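Local coordinates for amino acid ABC transporter, periplasmic amino acid-binding protein, putative (PDB 4I62) that binds L-arginine in the cleft between its two lobes and probably delivers it, as a membrane-anchored lipoprotein, to an amino acid ABC importer, at residues L41-N46 with L104-V109; P47-F52 with E199-G204; S89-L94 with A155-I160; D120-Y125 with S226-M231. All coordinates share one frame; numbering follows the deposited sequence. Where two conformers were deposited one is given.

Interaction 1 (L41-N46 with L104-V109); sequences LVVALN and LAISGV. With ARG (arginine), chain B.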
loop_
_atom_site.group_PDB
_atom_site.type_symbol
_atom_site.label_atom_id
_atom_site.label_comp_id
_atom_site.label_asym_id
_atom_site.label_seq_id
_atom_site.Cartn_x
_atom_site.Cartn_y
_atom_site.Cartn_z
ATOM N N LEU A 41 9.561 18.392 -1.682
ATOM C CA LEU A 41 9.230 17.161 -2.386
ATOM C C LEU A 41 7.801 16.812 -1.977
ATOM O O LEU A 41 7.546 16.579 -0.799
ATOM C CB LEU A 41 10.179 16.033 -1.943
ATOM C CG LEU A 41 9.904 14.639 -2.535
ATOM C CD1 LEU A 41 10.257 14.602 -4.005
ATOM C CD2 LEU A 41 10.660 13.583 -1.741
ATOM N N VAL A 42 6.870 16.761 -2.928
ATOM C CA VAL A 42 5.469 16.466 -2.624
ATOM C C VAL A 42 5.173 15.000 -2.893
ATOM O O VAL A 42 5.349 14.524 -4.012
ATOM C CB VAL A 42 4.525 17.368 -3.456
ATOM C CG1 VAL A 42 3.075 17.083 -3.075
ATOM C CG2 VAL A 42 4.823 18.869 -3.247
ATOM N N VAL A 43 4.778 14.281 -1.851
ATOM C CA VAL A 43 4.554 12.829 -1.929
ATOM C C VAL A 43 3.077 12.515 -1.715
ATOM O O VAL A 43 2.518 12.792 -0.653
ATOM C CB VAL A 43 5.403 12.120 -0.860
ATOM C CG1 VAL A 43 5.106 10.600 -0.836
ATOM C CG2 VAL A 43 6.918 12.332 -1.114
ATOM N N ALA A 44 2.485 11.918 -2.729
ATOM C CA ALA A 44 1.085 11.457 -2.658
ATOM C C ALA A 44 1.001 10.090 -2.006
ATOM O O ALA A 44 1.797 9.194 -2.329
ATOM C CB ALA A 44 0.472 11.414 -4.046
ATOM N N LEU A 45 0.010 9.909 -1.137
ATOM C CA LEU A 45 -0.164 8.632 -0.468
ATOM C C LEU A 45 -1.569 8.544 0.145
ATOM O O LEU A 45 -2.230 9.563 0.364
ATOM C CB LEU A 45 0.908 8.373 0.588
ATOM C CG LEU A 45 0.818 9.153 1.896
ATOM C CD1 LEU A 45 1.930 8.711 2.813
ATOM C CD2 LEU A 45 0.764 10.673 1.811
ATOM N N ASN A 46 -1.993 7.321 0.446
ATOM C CA ASN A 46 -3.269 7.075 1.113
ATOM C C ASN A 46 -2.995 6.428 2.471
ATOM O O ASN A 46 -2.655 5.231 2.528
ATOM C CB ASN A 46 -4.113 6.155 0.246
ATOM C CG ASN A 46 -5.347 5.680 0.981
ATOM O OD1 ASN A 46 -5.563 4.464 1.164
ATOM N ND2 ASN A 46 -6.123 6.630 1.480
ATOM N N LEU A 104 6.086 12.356 -6.297
ATOM C CA LEU A 104 6.268 10.910 -6.126
ATOM C C LEU A 104 4.993 10.344 -5.541
ATOM O O LEU A 104 4.318 11.034 -4.778
ATOM C CB LEU A 104 7.412 10.578 -5.142
ATOM C CG LEU A 104 8.794 11.069 -5.517
ATOM C CD1 LEU A 104 9.771 10.759 -4.383
ATOM C CD2 LEU A 104 9.271 10.447 -6.849
ATOM N N ALA A 105 4.729 9.081 -5.855
ATOM C CA ALA A 105 3.776 8.285 -5.084
ATOM C C ALA A 105 4.591 7.288 -4.280
ATOM O O ALA A 105 5.289 6.450 -4.864
ATOM C CB ALA A 105 2.799 7.547 -5.985
ATOM N N ILE A 106 4.497 7.394 -2.956
ATOM C CA ILE A 106 5.124 6.425 -2.054
ATOM C C ILE A 106 3.974 5.957 -1.154
ATOM O O ILE A 106 3.633 6.617 -0.166
ATOM C CB ILE A 106 6.295 7.006 -1.219
ATOM C CG1 ILE A 106 7.280 7.763 -2.120
ATOM C CG2 ILE A 106 6.985 5.853 -0.494
ATOM C CD1 ILE A 106 8.448 8.404 -1.347
ATOM N N SER A 107 3.347 4.844 -1.551
ATOM C CA SER A 107 2.050 4.525 -0.986
ATOM C C SER A 107 1.765 3.031 -1.122
ATOM O O SER A 107 0.619 2.632 -1.428
ATOM C CB SER A 107 0.950 5.358 -1.659
ATOM O OG SER A 107 -0.293 5.344 -0.943
ATOM N N GLY A 108 2.794 2.208 -0.939
ATOM C CA GLY A 108 2.627 0.772 -1.123
ATOM C C GLY A 108 2.210 0.425 -2.546
ATOM O O GLY A 108 1.421 -0.495 -2.750
ATOM N N VAL A 109 2.769 1.131 -3.522
ATOM C CA VAL A 109 2.354 0.997 -4.922
ATOM C C VAL A 109 3.033 -0.182 -5.617
ATOM O O VAL A 109 4.286 -0.216 -5.709
ATOM C CB VAL A 109 2.649 2.287 -5.726
ATOM C CG1 VAL A 109 2.235 2.137 -7.175
ATOM C CG2 VAL A 109 1.987 3.482 -5.104
HETATM N N ARG B . -0.246 -2.573 -3.658
HETATM C CA ARG B . -1.610 -2.243 -4.149
HETATM C C ARG B . -1.557 -1.420 -5.434
HETATM O O ARG B . -0.504 -0.816 -5.730
HETATM C CB ARG B . -2.437 -1.581 -3.063
HETATM C CG ARG B . -1.780 -0.330 -2.476
HETATM C CD ARG B . -2.740 0.464 -1.614
HETATM N NE ARG B . -2.010 1.452 -0.841
HETATM C CZ ARG B . -2.555 2.324 -0.016
HETATM N NH1 ARG B . -1.784 3.193 0.629
HETATM N NH2 ARG B . -3.874 2.338 0.160
HETATM O OXT ARG B . -2.629 -1.355 -6.122
#
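Ser107, just past strand 104-105, reaches the backbone of Asn46. CB lies against Leu45, 3.7 Å from Leu45 CA. OG, swung anti to its own backbone N (chi1 -166°), takes the amide of Asn46 at 3.0 Å and also receives ligand arginine NH1, at 3.1 Å from OG. Ser107 O adds a further pair of bonds, from NE and NH1 of the same guanidinium, while Asn46 grips the group with O on NH1 and OD1 on NH2. Behind this site the segments run as neighbouring parallel strands of the three-stranded sheet of one lobe of a type II periplasmic binding protein, 82-87, 40-45 and 104-105, so the ligand lies at the carboxyl ends of the strands. Leu104 N bonds to Val42 O, and Ala44 N returns to Leu104 O at 2.9 Å; the next bond, Ile106 N to Ala44 O, is weak. On the face carrying Val43 and Leu104, Val43 CG1 meets Ile106 CG1 at 3.8 Å, and the methyls of Leu41 close on Leu104 CD1. Asn46 ND2 is steadied by the carbonyl of Met88.

Interaction 2 (P47-F52 with E199-G204); sequences PDFAPF and EPVAKG. With ARG (arginine), chain B.
Phe49 turns its ring anti to its backbone N (chi1 -156°) to meet Val201, whose CG2 branch is swung to the side of its backbone N and aims at the ring. The methyl stands over the ring centre in a CH-pi contact, CG2 to the Phe49 centroid 3.5 Å and 10° off the normal. On the opposite face lies the guanidinium end of the ligand arginine, its NE 3.4 Å above the plane of Phe49 and over the centre, so the ring is sandwiched between helix and ligand. Phe52 presents its edge to the helix: Pro200 CG sits in the plane of the ring, 3.8 Å from Phe52 CE2. The cis peptide before Pro51 turns the loop here, and Pro51 CD rests on Pro200 CB. Ala50 O receives a CA-H contact from Val201 CA at 3.4 Å, and a water donates both to Ala50 O and to Val201 O. The loop after strand 40-45 thus meets helix 199-208 across the ligand cleft of the type II periplasmic binding fold, with no direct hydrogen bond between the segments. The contact is largely apolar, and it braces an aromatic ring whose pi face probably suits the cationic guanidinium that lies over it.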
loop_
_atom_site.group_PDB
_atom_site.type_symbol
_atom_site.label_atom_id
_atom_site.label_comp_id
_atom_site.label_asym_id
_atom_site.label_seq_id
_atom_site.Cartn_x
_atom_site.Cartn_y
_atom_site.Cartn_z
ATOM N N PRO A 47 -3.124 7.198 3.574
ATOM C CA PRO A 47 -2.644 6.719 4.885
ATOM C C PRO A 47 -3.640 5.812 5.660
ATOM O O PRO A 47 -4.057 6.111 6.778
ATOM C CB PRO A 47 -2.383 8.020 5.643
ATOM C CG PRO A 47 -3.434 8.950 5.119
ATOM C CD PRO A 47 -3.503 8.624 3.637
ATOM N N ASP A 48 -3.979 4.672 5.073
ATOM C CA ASP A 48 -4.852 3.676 5.649
ATOM C C ASP A 48 -4.274 2.299 5.261
ATOM O O ASP A 48 -5.014 1.516 4.663
ATOM C CB ASP A 48 -6.224 3.871 5.012
ATOM C CG ASP A 48 -7.316 3.063 5.683
ATOM O OD1 ASP A 48 -7.037 2.393 6.700
ATOM O OD2 ASP A 48 -8.461 3.117 5.195
ATOM N N PHE A 49 -2.992 2.058 5.542
ATOM C CA PHE A 49 -2.248 0.964 4.927
ATOM C C PHE A 49 -1.027 0.624 5.796
ATOM O O PHE A 49 0.107 0.564 5.312
ATOM C CB PHE A 49 -1.862 1.364 3.482
ATOM C CG PHE A 49 -1.602 0.214 2.551
ATOM C CD1 PHE A 49 -2.634 -0.605 2.163
ATOM C CD2 PHE A 49 -0.331 -0.037 2.033
ATOM C CE1 PHE A 49 -2.412 -1.646 1.260
ATOM C CE2 PHE A 49 -0.103 -1.053 1.141
ATOM C CZ PHE A 49 -1.146 -1.878 0.744
ATOM N N ALA A 50 -1.265 0.378 7.094
ATOM C CA ALA A 50 -0.170 0.007 7.982
ATOM C C ALA A 50 0.426 -1.319 7.498
ATOM O O ALA A 50 -0.324 -2.235 7.121
ATOM C CB ALA A 50 -0.659 -0.140 9.414
ATOM N N PRO A 51 1.751 -1.475 7.559
ATOM C CA PRO A 51 2.739 -0.608 8.233
ATOM C C PRO A 51 3.292 0.536 7.364
ATOM O O PRO A 51 4.085 1.355 7.858
ATOM C CB PRO A 51 3.884 -1.602 8.568
ATOM C CG PRO A 51 3.809 -2.593 7.434
ATOM C CD PRO A 51 2.339 -2.786 7.199
ATOM N N PHE A 52 2.914 0.568 6.093
ATOM C CA PHE A 52 3.538 1.484 5.123
ATOM C C PHE A 52 3.147 2.942 5.361
ATOM O O PHE A 52 4.017 3.838 5.426
ATOM C CB PHE A 52 3.233 0.995 3.704
ATOM C CG PHE A 52 3.775 -0.380 3.478
ATOM C CD1 PHE A 52 5.138 -0.555 3.247
ATOM C CD2 PHE A 52 2.966 -1.505 3.645
ATOM C CE1 PHE A 52 5.677 -1.821 3.142
ATOM C CE2 PHE A 52 3.519 -2.775 3.555
ATOM C CZ PHE A 52 4.866 -2.928 3.306
ATOM N N GLU A 199 -0.136 -9.350 2.364
ATOM C CA GLU A 199 0.073 -10.009 3.639
ATOM C C GLU A 199 0.370 -9.072 4.831
ATOM O O GLU A 199 -0.273 -9.210 5.873
ATOM C CB GLU A 199 1.146 -11.096 3.505
ATOM C CG GLU A 199 1.339 -11.885 4.794
ATOM C CD GLU A 199 2.216 -13.123 4.625
ATOM O OE1 GLU A 199 2.952 -13.226 3.617
ATOM O OE2 GLU A 199 2.246 -13.978 5.550
ATOM N N PRO A 200 1.334 -8.150 4.716
ATOM C CA PRO A 200 1.665 -7.343 5.912
ATOM C C PRO A 200 0.504 -6.450 6.337
ATOM O O PRO A 200 0.292 -6.201 7.515
ATOM C CB PRO A 200 2.866 -6.488 5.445
ATOM C CG PRO A 200 2.788 -6.494 3.955
ATOM C CD PRO A 200 2.242 -7.854 3.592
ATOM N N VAL A 201 -0.257 -5.982 5.360
ATOM C CA VAL A 201 -1.411 -5.126 5.614
ATOM C C VAL A 201 -2.555 -5.943 6.237
ATOM O O VAL A 201 -3.176 -5.527 7.219
ATOM C CB VAL A 201 -1.823 -4.393 4.317
ATOM C CG1 VAL A 201 -3.112 -3.615 4.508
ATOM C CG2 VAL A 201 -0.685 -3.461 3.913
ATOM N N ALA A 202 -2.791 -7.139 5.710
ATOM C CA ALA A 202 -3.755 -8.037 6.318
ATOM C C ALA A 202 -3.396 -8.333 7.769
ATOM O O ALA A 202 -4.254 -8.277 8.657
ATOM C CB ALA A 202 -3.879 -9.319 5.494
ATOM N N LYS A 203 -2.131 -8.640 7.993
ATOM C CA LYS A 203 -1.674 -8.936 9.367
ATOM C C LYS A 203 -1.863 -7.748 10.305
ATOM O O LYS A 203 -2.267 -7.930 11.464
ATOM C CB LYS A 203 -0.206 -9.367 9.393
ATOM C CG LYS A 203 0.064 -10.756 8.843
ATOM C CD LYS A 203 1.580 -10.974 8.725
ATOM C CE LYS A 203 1.972 -12.424 8.487
ATOM N NZ LYS A 203 3.448 -12.592 8.267
ATOM N N GLY A 204 -1.605 -6.545 9.790
ATOM C CA GLY A 204 -1.781 -5.351 10.608
ATOM C C GLY A 204 -3.229 -5.194 11.047
ATOM O O GLY A 204 -3.511 -4.867 12.204
HETATM N N ARG B . -0.246 -2.573 -3.658
HETATM C CA ARG B . -1.610 -2.243 -4.149
HETATM C C ARG B . -1.557 -1.420 -5.434
HETATM O O ARG B . -0.504 -0.816 -5.730
HETATM C CB ARG B . -2.437 -1.581 -3.063
HETATM C CG ARG B . -1.780 -0.330 -2.476
HETATM C CD ARG B . -2.740 0.464 -1.614
HETATM N NE ARG B . -2.010 1.452 -0.841
HETATM C CZ ARG B . -2.555 2.324 -0.016
HETATM N NH1 ARG B . -1.784 3.193 0.629
HETATM N NH2 ARG B . -3.874 2.338 0.160
HETATM O OXT ARG B . -2.629 -1.355 -6.122
HETATM O O HOH W 1 -2.916 -2.768 8.115
#

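Interaction 3 (S89-L94 with A155-I160); sequences SFDNVL and AQKGSI. With ARG (arginine), chain B.
Phe90 and Gln156 meet beside the bound arginine, and here the contact is packed closely. The Phe90 ring, carried anti to its backbone N (chi1 -177°), lies under the aliphatic part of the ligand, whose CD is 3.5 Å above the ring plane and over its centre. Phe90 CB touches Gln156 OE1 at 3.6 Å, with the side chains crossing at about a right angle yet the ring and amide planes only 14° apart. The extended Gln156 chain carries OE1 to ligand NH2, a hydrogen bond of 2.9 Å, while Gln156 NE2 is held by Pro178 O. At the ring edge, near its plane, Gly158 O approaches Phe90 CE2 to 3.5 Å. Gly158 belongs to a type II turn from Gln156 to Ser159, closed by Ser159 N and Ser159 OG, both on Gln156 O. Ser159 then N-caps helix 160-168, and Ile160 N donates to ligand OXT at 2.8 Å, placing the carboxylate at the helix start.

The outer side is more open and polar. In the conformers given, Lys157 brings NZ to Asp91 OD2 at 2.8 Å in a salt bridge, on the syn side but 31° out of the carboxylate plane; both residues have a second conformer, so the bridge is probably not constant. A water links Asp91 N to Lys157 O. The turn and the start of helix 160-168, which follow strand 152-156, face Phe90 of helix 90-98 across the arginine cleft between the lobes, with Arg115 of helix 113-116 against Phe90 and helix 180-188 against Gln156.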
loop_
_atom_site.group_PDB
_atom_site.type_symbol
_atom_site.label_atom_id
_atom_site.label_comp_id
_atom_site.label_asym_id
_atom_site.label_seq_id
_atom_site.Cartn_x
_atom_site.Cartn_y
_atom_site.Cartn_z
ATOM N N SER A 89 -7.298 9.793 -1.351
ATOM C CA SER A 89 -7.762 8.440 -1.608
ATOM C C SER A 89 -6.801 7.692 -2.505
ATOM O O SER A 89 -6.177 8.285 -3.412
ATOM C CB SER A 89 -9.127 8.479 -2.282
ATOM O OG SER A 89 -9.041 9.076 -3.561
ATOM N N PHE A 90 -6.668 6.382 -2.277
ATOM C CA PHE A 90 -5.687 5.641 -3.063
ATOM C C PHE A 90 -5.947 5.742 -4.561
ATOM O O PHE A 90 -5.010 5.868 -5.368
ATOM C CB PHE A 90 -5.566 4.185 -2.661
ATOM C CG PHE A 90 -4.490 3.476 -3.444
ATOM C CD1 PHE A 90 -3.149 3.738 -3.169
ATOM C CD2 PHE A 90 -4.780 2.606 -4.503
ATOM C CE1 PHE A 90 -2.152 3.140 -3.893
ATOM C CE2 PHE A 90 -3.776 2.033 -5.230
ATOM C CZ PHE A 90 -2.452 2.275 -4.916
ATOM N N ASP A 91 -7.219 5.703 -4.930
ATOM C CA ASP A 91 -7.712 5.784 -6.310
ATOM C C ASP A 91 -7.170 7.014 -7.040
ATOM O O ASP A 91 -7.179 7.054 -8.270
ATOM C CB ASP A 91 -9.263 5.783 -6.310
ATOM C CG ASP A 91 -9.859 5.233 -7.591
ATOM O OD1 ASP A 91 -9.225 4.368 -8.237
ATOM O OD2 ASP A 91 -10.973 5.664 -7.941
ATOM N N ASN A 92 -6.783 8.054 -6.279
ATOM C CA ASN A 92 -6.309 9.305 -6.871
ATOM C C ASN A 92 -4.781 9.497 -6.831
ATOM O O ASN A 92 -4.245 10.490 -7.408
ATOM C CB ASN A 92 -6.995 10.492 -6.188
ATOM C CG ASN A 92 -8.511 10.485 -6.380
ATOM O OD1 ASN A 92 -9.271 10.916 -5.496
ATOM N ND2 ASN A 92 -8.945 9.983 -7.494
ATOM N N VAL A 93 -4.071 8.599 -6.151
ATOM C CA VAL A 93 -2.627 8.770 -5.924
ATOM C C VAL A 93 -1.816 8.808 -7.221
ATOM O O VAL A 93 -1.046 9.768 -7.479
ATOM C CB VAL A 93 -2.117 7.678 -4.966
ATOM C CG1 VAL A 93 -0.607 7.541 -4.995
ATOM C CG2 VAL A 93 -2.577 7.968 -3.574
ATOM N N LEU A 94 -1.978 7.806 -8.071
ATOM C CA LEU A 94 -1.205 7.798 -9.299
ATOM C C LEU A 94 -1.590 8.929 -10.241
ATOM O O LEU A 94 -0.710 9.565 -10.861
ATOM C CB LEU A 94 -1.268 6.429 -9.972
ATOM C CG LEU A 94 -0.520 5.331 -9.228
ATOM C CD1 LEU A 94 -0.793 3.952 -9.808
ATOM C CD2 LEU A 94 1.013 5.632 -9.160
ATOM N N ALA A 155 -12.302 -5.376 -2.166
ATOM C CA ALA A 155 -10.958 -4.892 -2.448
ATOM C C ALA A 155 -10.989 -3.377 -2.539
ATOM O O ALA A 155 -12.039 -2.777 -2.775
ATOM C CB ALA A 155 -10.403 -5.482 -3.745
ATOM N N GLN A 156 -9.820 -2.759 -2.397
ATOM C CA GLN A 156 -9.743 -1.304 -2.455
ATOM C C GLN A 156 -9.831 -0.805 -3.894
ATOM O O GLN A 156 -9.145 -1.294 -4.804
ATOM C CB GLN A 156 -8.467 -0.792 -1.777
ATOM C CG GLN A 156 -8.429 0.767 -1.783
ATOM C CD GLN A 156 -7.290 1.392 -0.998
ATOM O OE1 GLN A 156 -6.147 0.975 -1.111
ATOM N NE2 GLN A 156 -7.585 2.409 -0.225
ATOM N N LYS A 157 -10.673 0.203 -4.100
ATOM C CA LYS A 157 -10.798 0.805 -5.416
ATOM C C LYS A 157 -9.465 1.350 -5.912
ATOM O O LYS A 157 -8.770 2.074 -5.171
ATOM C CB LYS A 157 -11.821 1.928 -5.371
ATOM C CG LYS A 157 -12.317 2.353 -6.749
ATOM C CD LYS A 157 -13.192 3.616 -6.666
ATOM C CE LYS A 157 -13.862 3.942 -7.986
ATOM N NZ LYS A 157 -12.874 4.035 -9.082
ATOM N N GLY A 158 -9.107 1.007 -7.154
ATOM C CA GLY A 158 -7.854 1.475 -7.738
ATOM C C GLY A 158 -6.674 0.563 -7.474
ATOM O O GLY A 158 -5.578 0.857 -7.967
ATOM N N SER A 159 -6.876 -0.503 -6.707
ATOM C CA SER A 159 -5.754 -1.386 -6.356
ATOM C C SER A 159 -5.610 -2.550 -7.333
ATOM O O SER A 159 -6.573 -2.948 -8.018
ATOM C CB SER A 159 -5.953 -1.944 -4.943
ATOM O OG SER A 159 -7.001 -2.912 -4.890
ATOM N N ILE A 160 -4.426 -3.173 -7.325
ATOM C CA ILE A 160 -4.256 -4.376 -8.112
ATOM C C ILE A 160 -5.070 -5.541 -7.549
ATOM O O ILE A 160 -5.372 -6.496 -8.272
ATOM C CB ILE A 160 -2.773 -4.759 -8.305
ATOM C CG1 ILE A 160 -2.115 -5.237 -7.020
ATOM C CG2 ILE A 160 -1.965 -3.602 -8.906
ATOM C CD1 ILE A 160 -0.859 -6.041 -7.268
HETATM N N ARG B . -0.246 -2.573 -3.658
HETATM C CA ARG B . -1.610 -2.243 -4.149
HETATM C C ARG B . -1.557 -1.420 -5.434
HETATM O O ARG B . -0.504 -0.816 -5.730
HETATM C CB ARG B . -2.437 -1.581 -3.063
HETATM C CG ARG B . -1.780 -0.330 -2.476
HETATM C CD ARG B . -2.740 0.464 -1.614
HETATM N NE ARG B . -2.010 1.452 -0.841
HETATM C CZ ARG B . -2.555 2.324 -0.016
HETATM N NH1 ARG B . -1.784 3.193 0.629
HETATM N NH2 ARG B . -3.874 2.338 0.160
HETATM O OXT ARG B . -2.629 -1.355 -6.122
HETATM O O HOH W 2 -9.117 4.140 -3.331
#

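Interaction 4 (D120-Y125 with S226-M231); sequences DFSTPY and SYAVAM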
loop_
_atom_site.group_PDB
_atom_site.type_symbol
_atom_site.label_atom_id
_atom_site.label_comp_id
_atom_site.label_asym_id
_atom_site.label_seq_id
_atom_site.Cartn_x
_atom_site.Cartn_y
_atom_site.Cartn_z
ATOM N N ASP A 120 7.510 6.177 -14.519
ATOM C CA ASP A 120 8.812 5.646 -14.129
ATOM C C ASP A 120 8.580 5.030 -12.739
ATOM O O ASP A 120 7.848 5.590 -11.892
ATOM C CB ASP A 120 9.870 6.767 -13.993
ATOM C CG ASP A 120 10.666 7.041 -15.269
ATOM O OD1 ASP A 120 10.268 6.575 -16.369
ATOM O OD2 ASP A 120 11.701 7.767 -15.141
ATOM N N PHE A 121 9.240 3.904 -12.486
ATOM C CA PHE A 121 9.268 3.340 -11.158
ATOM C C PHE A 121 10.688 3.251 -10.655
ATOM O O PHE A 121 11.622 2.940 -11.399
ATOM C CB PHE A 121 8.684 1.918 -11.132
ATOM C CG PHE A 121 7.177 1.864 -11.111
ATOM C CD1 PHE A 121 6.516 2.136 -9.941
ATOM C CD2 PHE A 121 6.445 1.524 -12.230
ATOM C CE1 PHE A 121 5.123 2.045 -9.873
ATOM C CE2 PHE A 121 5.042 1.449 -12.168
ATOM C CZ PHE A 121 4.394 1.710 -10.988
ATOM N N SER A 122 10.851 3.469 -9.369
ATOM C CA SER A 122 12.094 3.116 -8.712
ATOM C C SER A 122 12.355 1.626 -8.797
ATOM O O SER A 122 11.456 0.815 -9.137
ATOM C CB SER A 122 12.055 3.515 -7.235
ATOM O OG SER A 122 11.205 2.670 -6.481
ATOM N N THR A 123 13.575 1.240 -8.454
ATOM C CA THR A 123 13.852 -0.144 -8.146
ATOM C C THR A 123 12.883 -0.593 -7.018
ATOM O O THR A 123 12.448 0.212 -6.196
ATOM C CB THR A 123 15.306 -0.270 -7.717
ATOM O OG1 THR A 123 15.724 -1.630 -7.800
ATOM C CG2 THR A 123 15.524 0.200 -6.317
ATOM N N PRO A 124 12.523 -1.878 -6.968
ATOM C CA PRO A 124 11.548 -2.278 -5.950
ATOM C C PRO A 124 12.117 -2.214 -4.546
ATOM O O PRO A 124 13.343 -2.449 -4.338
ATOM C CB PRO A 124 11.246 -3.744 -6.292
ATOM C CG PRO A 124 11.708 -3.941 -7.684
ATOM C CD PRO A 124 12.733 -2.908 -8.001
ATOM N N TYR A 125 11.261 -1.947 -3.583
ATOM C CA TYR A 125 11.668 -1.905 -2.194
ATOM C C TYR A 125 10.979 -2.901 -1.275
ATOM O O TYR A 125 11.348 -2.961 -0.095
ATOM C CB TYR A 125 11.630 -0.495 -1.598
ATOM C CG TYR A 125 10.249 0.094 -1.438
ATOM C CD1 TYR A 125 9.505 -0.132 -0.296
ATOM C CD2 TYR A 125 9.714 0.940 -2.412
ATOM C CE1 TYR A 125 8.226 0.441 -0.133
ATOM C CE2 TYR A 125 8.455 1.529 -2.268
ATOM C CZ TYR A 125 7.724 1.269 -1.115
ATOM O OH TYR A 125 6.492 1.858 -0.952
ATOM N N SER A 226 5.734 -6.407 -6.442
ATOM C CA SER A 226 6.787 -5.608 -5.827
ATOM C C SER A 226 6.391 -4.156 -5.709
ATOM O O SER A 226 5.875 -3.555 -6.667
ATOM C CB SER A 226 8.045 -5.695 -6.674
ATOM O OG SER A 226 8.501 -7.040 -6.713
ATOM N N TYR A 227 6.601 -3.574 -4.514
ATOM C CA TYR A 227 6.323 -2.173 -4.308
ATOM C C TYR A 227 7.498 -1.314 -4.809
ATOM O O TYR A 227 8.660 -1.690 -4.665
ATOM C CB TYR A 227 6.141 -1.839 -2.827
ATOM C CG TYR A 227 4.959 -2.406 -2.118
ATOM C CD1 TYR A 227 3.974 -3.127 -2.773
ATOM C CD2 TYR A 227 4.848 -2.202 -0.741
ATOM C CE1 TYR A 227 2.868 -3.641 -2.049
ATOM C CE2 TYR A 227 3.778 -2.703 -0.026
ATOM C CZ TYR A 227 2.803 -3.422 -0.679
ATOM O OH TYR A 227 1.736 -3.883 0.080
ATOM N N ALA A 228 7.145 -0.157 -5.373
ATOM C CA ALA A 228 8.130 0.779 -5.879
ATOM C C ALA A 228 7.573 2.193 -5.769
ATOM O O ALA A 228 6.352 2.399 -5.580
ATOM C CB ALA A 228 8.496 0.428 -7.306
ATOM N N VAL A 229 8.456 3.177 -5.868
ATOM C CA VAL A 229 8.059 4.574 -5.904
ATOM C C VAL A 229 7.725 4.957 -7.337
ATOM O O VAL A 229 8.508 4.684 -8.247
ATOM C CB VAL A 229 9.206 5.438 -5.388
ATOM C CG1 VAL A 229 8.892 6.932 -5.548
ATOM C CG2 VAL A 229 9.574 5.055 -3.957
ATOM N N ALA A 230 6.551 5.568 -7.535
ATOM C CA ALA A 230 6.166 5.993 -8.897
ATOM C C ALA A 230 6.454 7.453 -9.093
ATOM O O ALA A 230 6.300 8.283 -8.174
ATOM C CB ALA A 230 4.673 5.739 -9.137
ATOM N N MET A 231 6.851 7.780 -10.306
ATOM C CA MET A 231 7.132 9.156 -10.676
ATOM C C MET A 231 6.791 9.342 -12.159
ATOM O O MET A 231 6.494 8.377 -12.865
ATOM C CB MET A 231 8.591 9.510 -10.372
ATOM C CG MET A 231 9.577 8.765 -11.204
ATOM S SD MET A 231 11.224 8.695 -10.449
ATOM C CE MET A 231 10.991 7.337 -9.292
HETATM O O HOH W 3 5.046 3.004 -3.142
#
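Tyr125 and Tyr227 cross at a slant, Tyr227 CB standing over one face of the Tyr125 ring, 3.9 Å above the plane and offset toward the rim, in a CH-pi contact. The Tyr125 chi1 of 68° sets CG between backbone N and carbonyl carbon and folds the ring back along the partner strand, where Val229 N lies at the ring edge, in plane, and CE2 reaches Val229 CG2. The Tyr227 ring extends on toward Glu198, which its OH bonds, and turns its edge to Tyr125. Phe121, on the sheet face it shares with Ala230, touches two methyls: CD1 meets Ala228 CB at 3.7 Å and CE1 meets Ala230 CB at 3.8 Å. On the other face, Met231 CG packs on Asp120 CB, and the bent chain takes CE back toward Ser122 N.

Asp120 and Met231 form an antiparallel hydrogen-bonded pair, and Ser122 N continues to Val229 O. Beyond, a side chain takes over: Ser122 OG accepts Val229 N at 2.9 Å and donates to Thr123 O from above the carbonyl plane. Tyr125 N closes on Tyr227 O at 2.8 Å, and a water joins Tyr125 OH to Ala228 O. Strands 119-121 and 226-232 are thus paired antiparallel within the mixed sheet; helix 236-251 covers Ser122 and Thr123, helix 113-116 lies against Phe121, and strand 104-105 packs against Val229, Ala230 and Met231.

Overall arrangement
Interactions 1, 2 and 3 all touch the bound arginine, and interaction 4 reaches it through Tyr227. Interactions 1 and 3, with centres about 12 Å apart, share a probable hydrogen bond between Asn46 OD1 and Gln156 NE2, 3.2 Å, beside the guanidinium. Interactions 1 and 4 lie about 11 Å apart by centres and are stitched by probable backbone bonds, Ala105 N to Ala230 O and Val109 O to Ala228 N, each 2.9 Å. Interaction 2 meets interaction 4 where Phe52 CZ approaches Tyr227 CE2 at 3.5 Å. Interactions 2 and 3 do not touch, their nearest atoms about 5 Å apart, but the ligand contacts both.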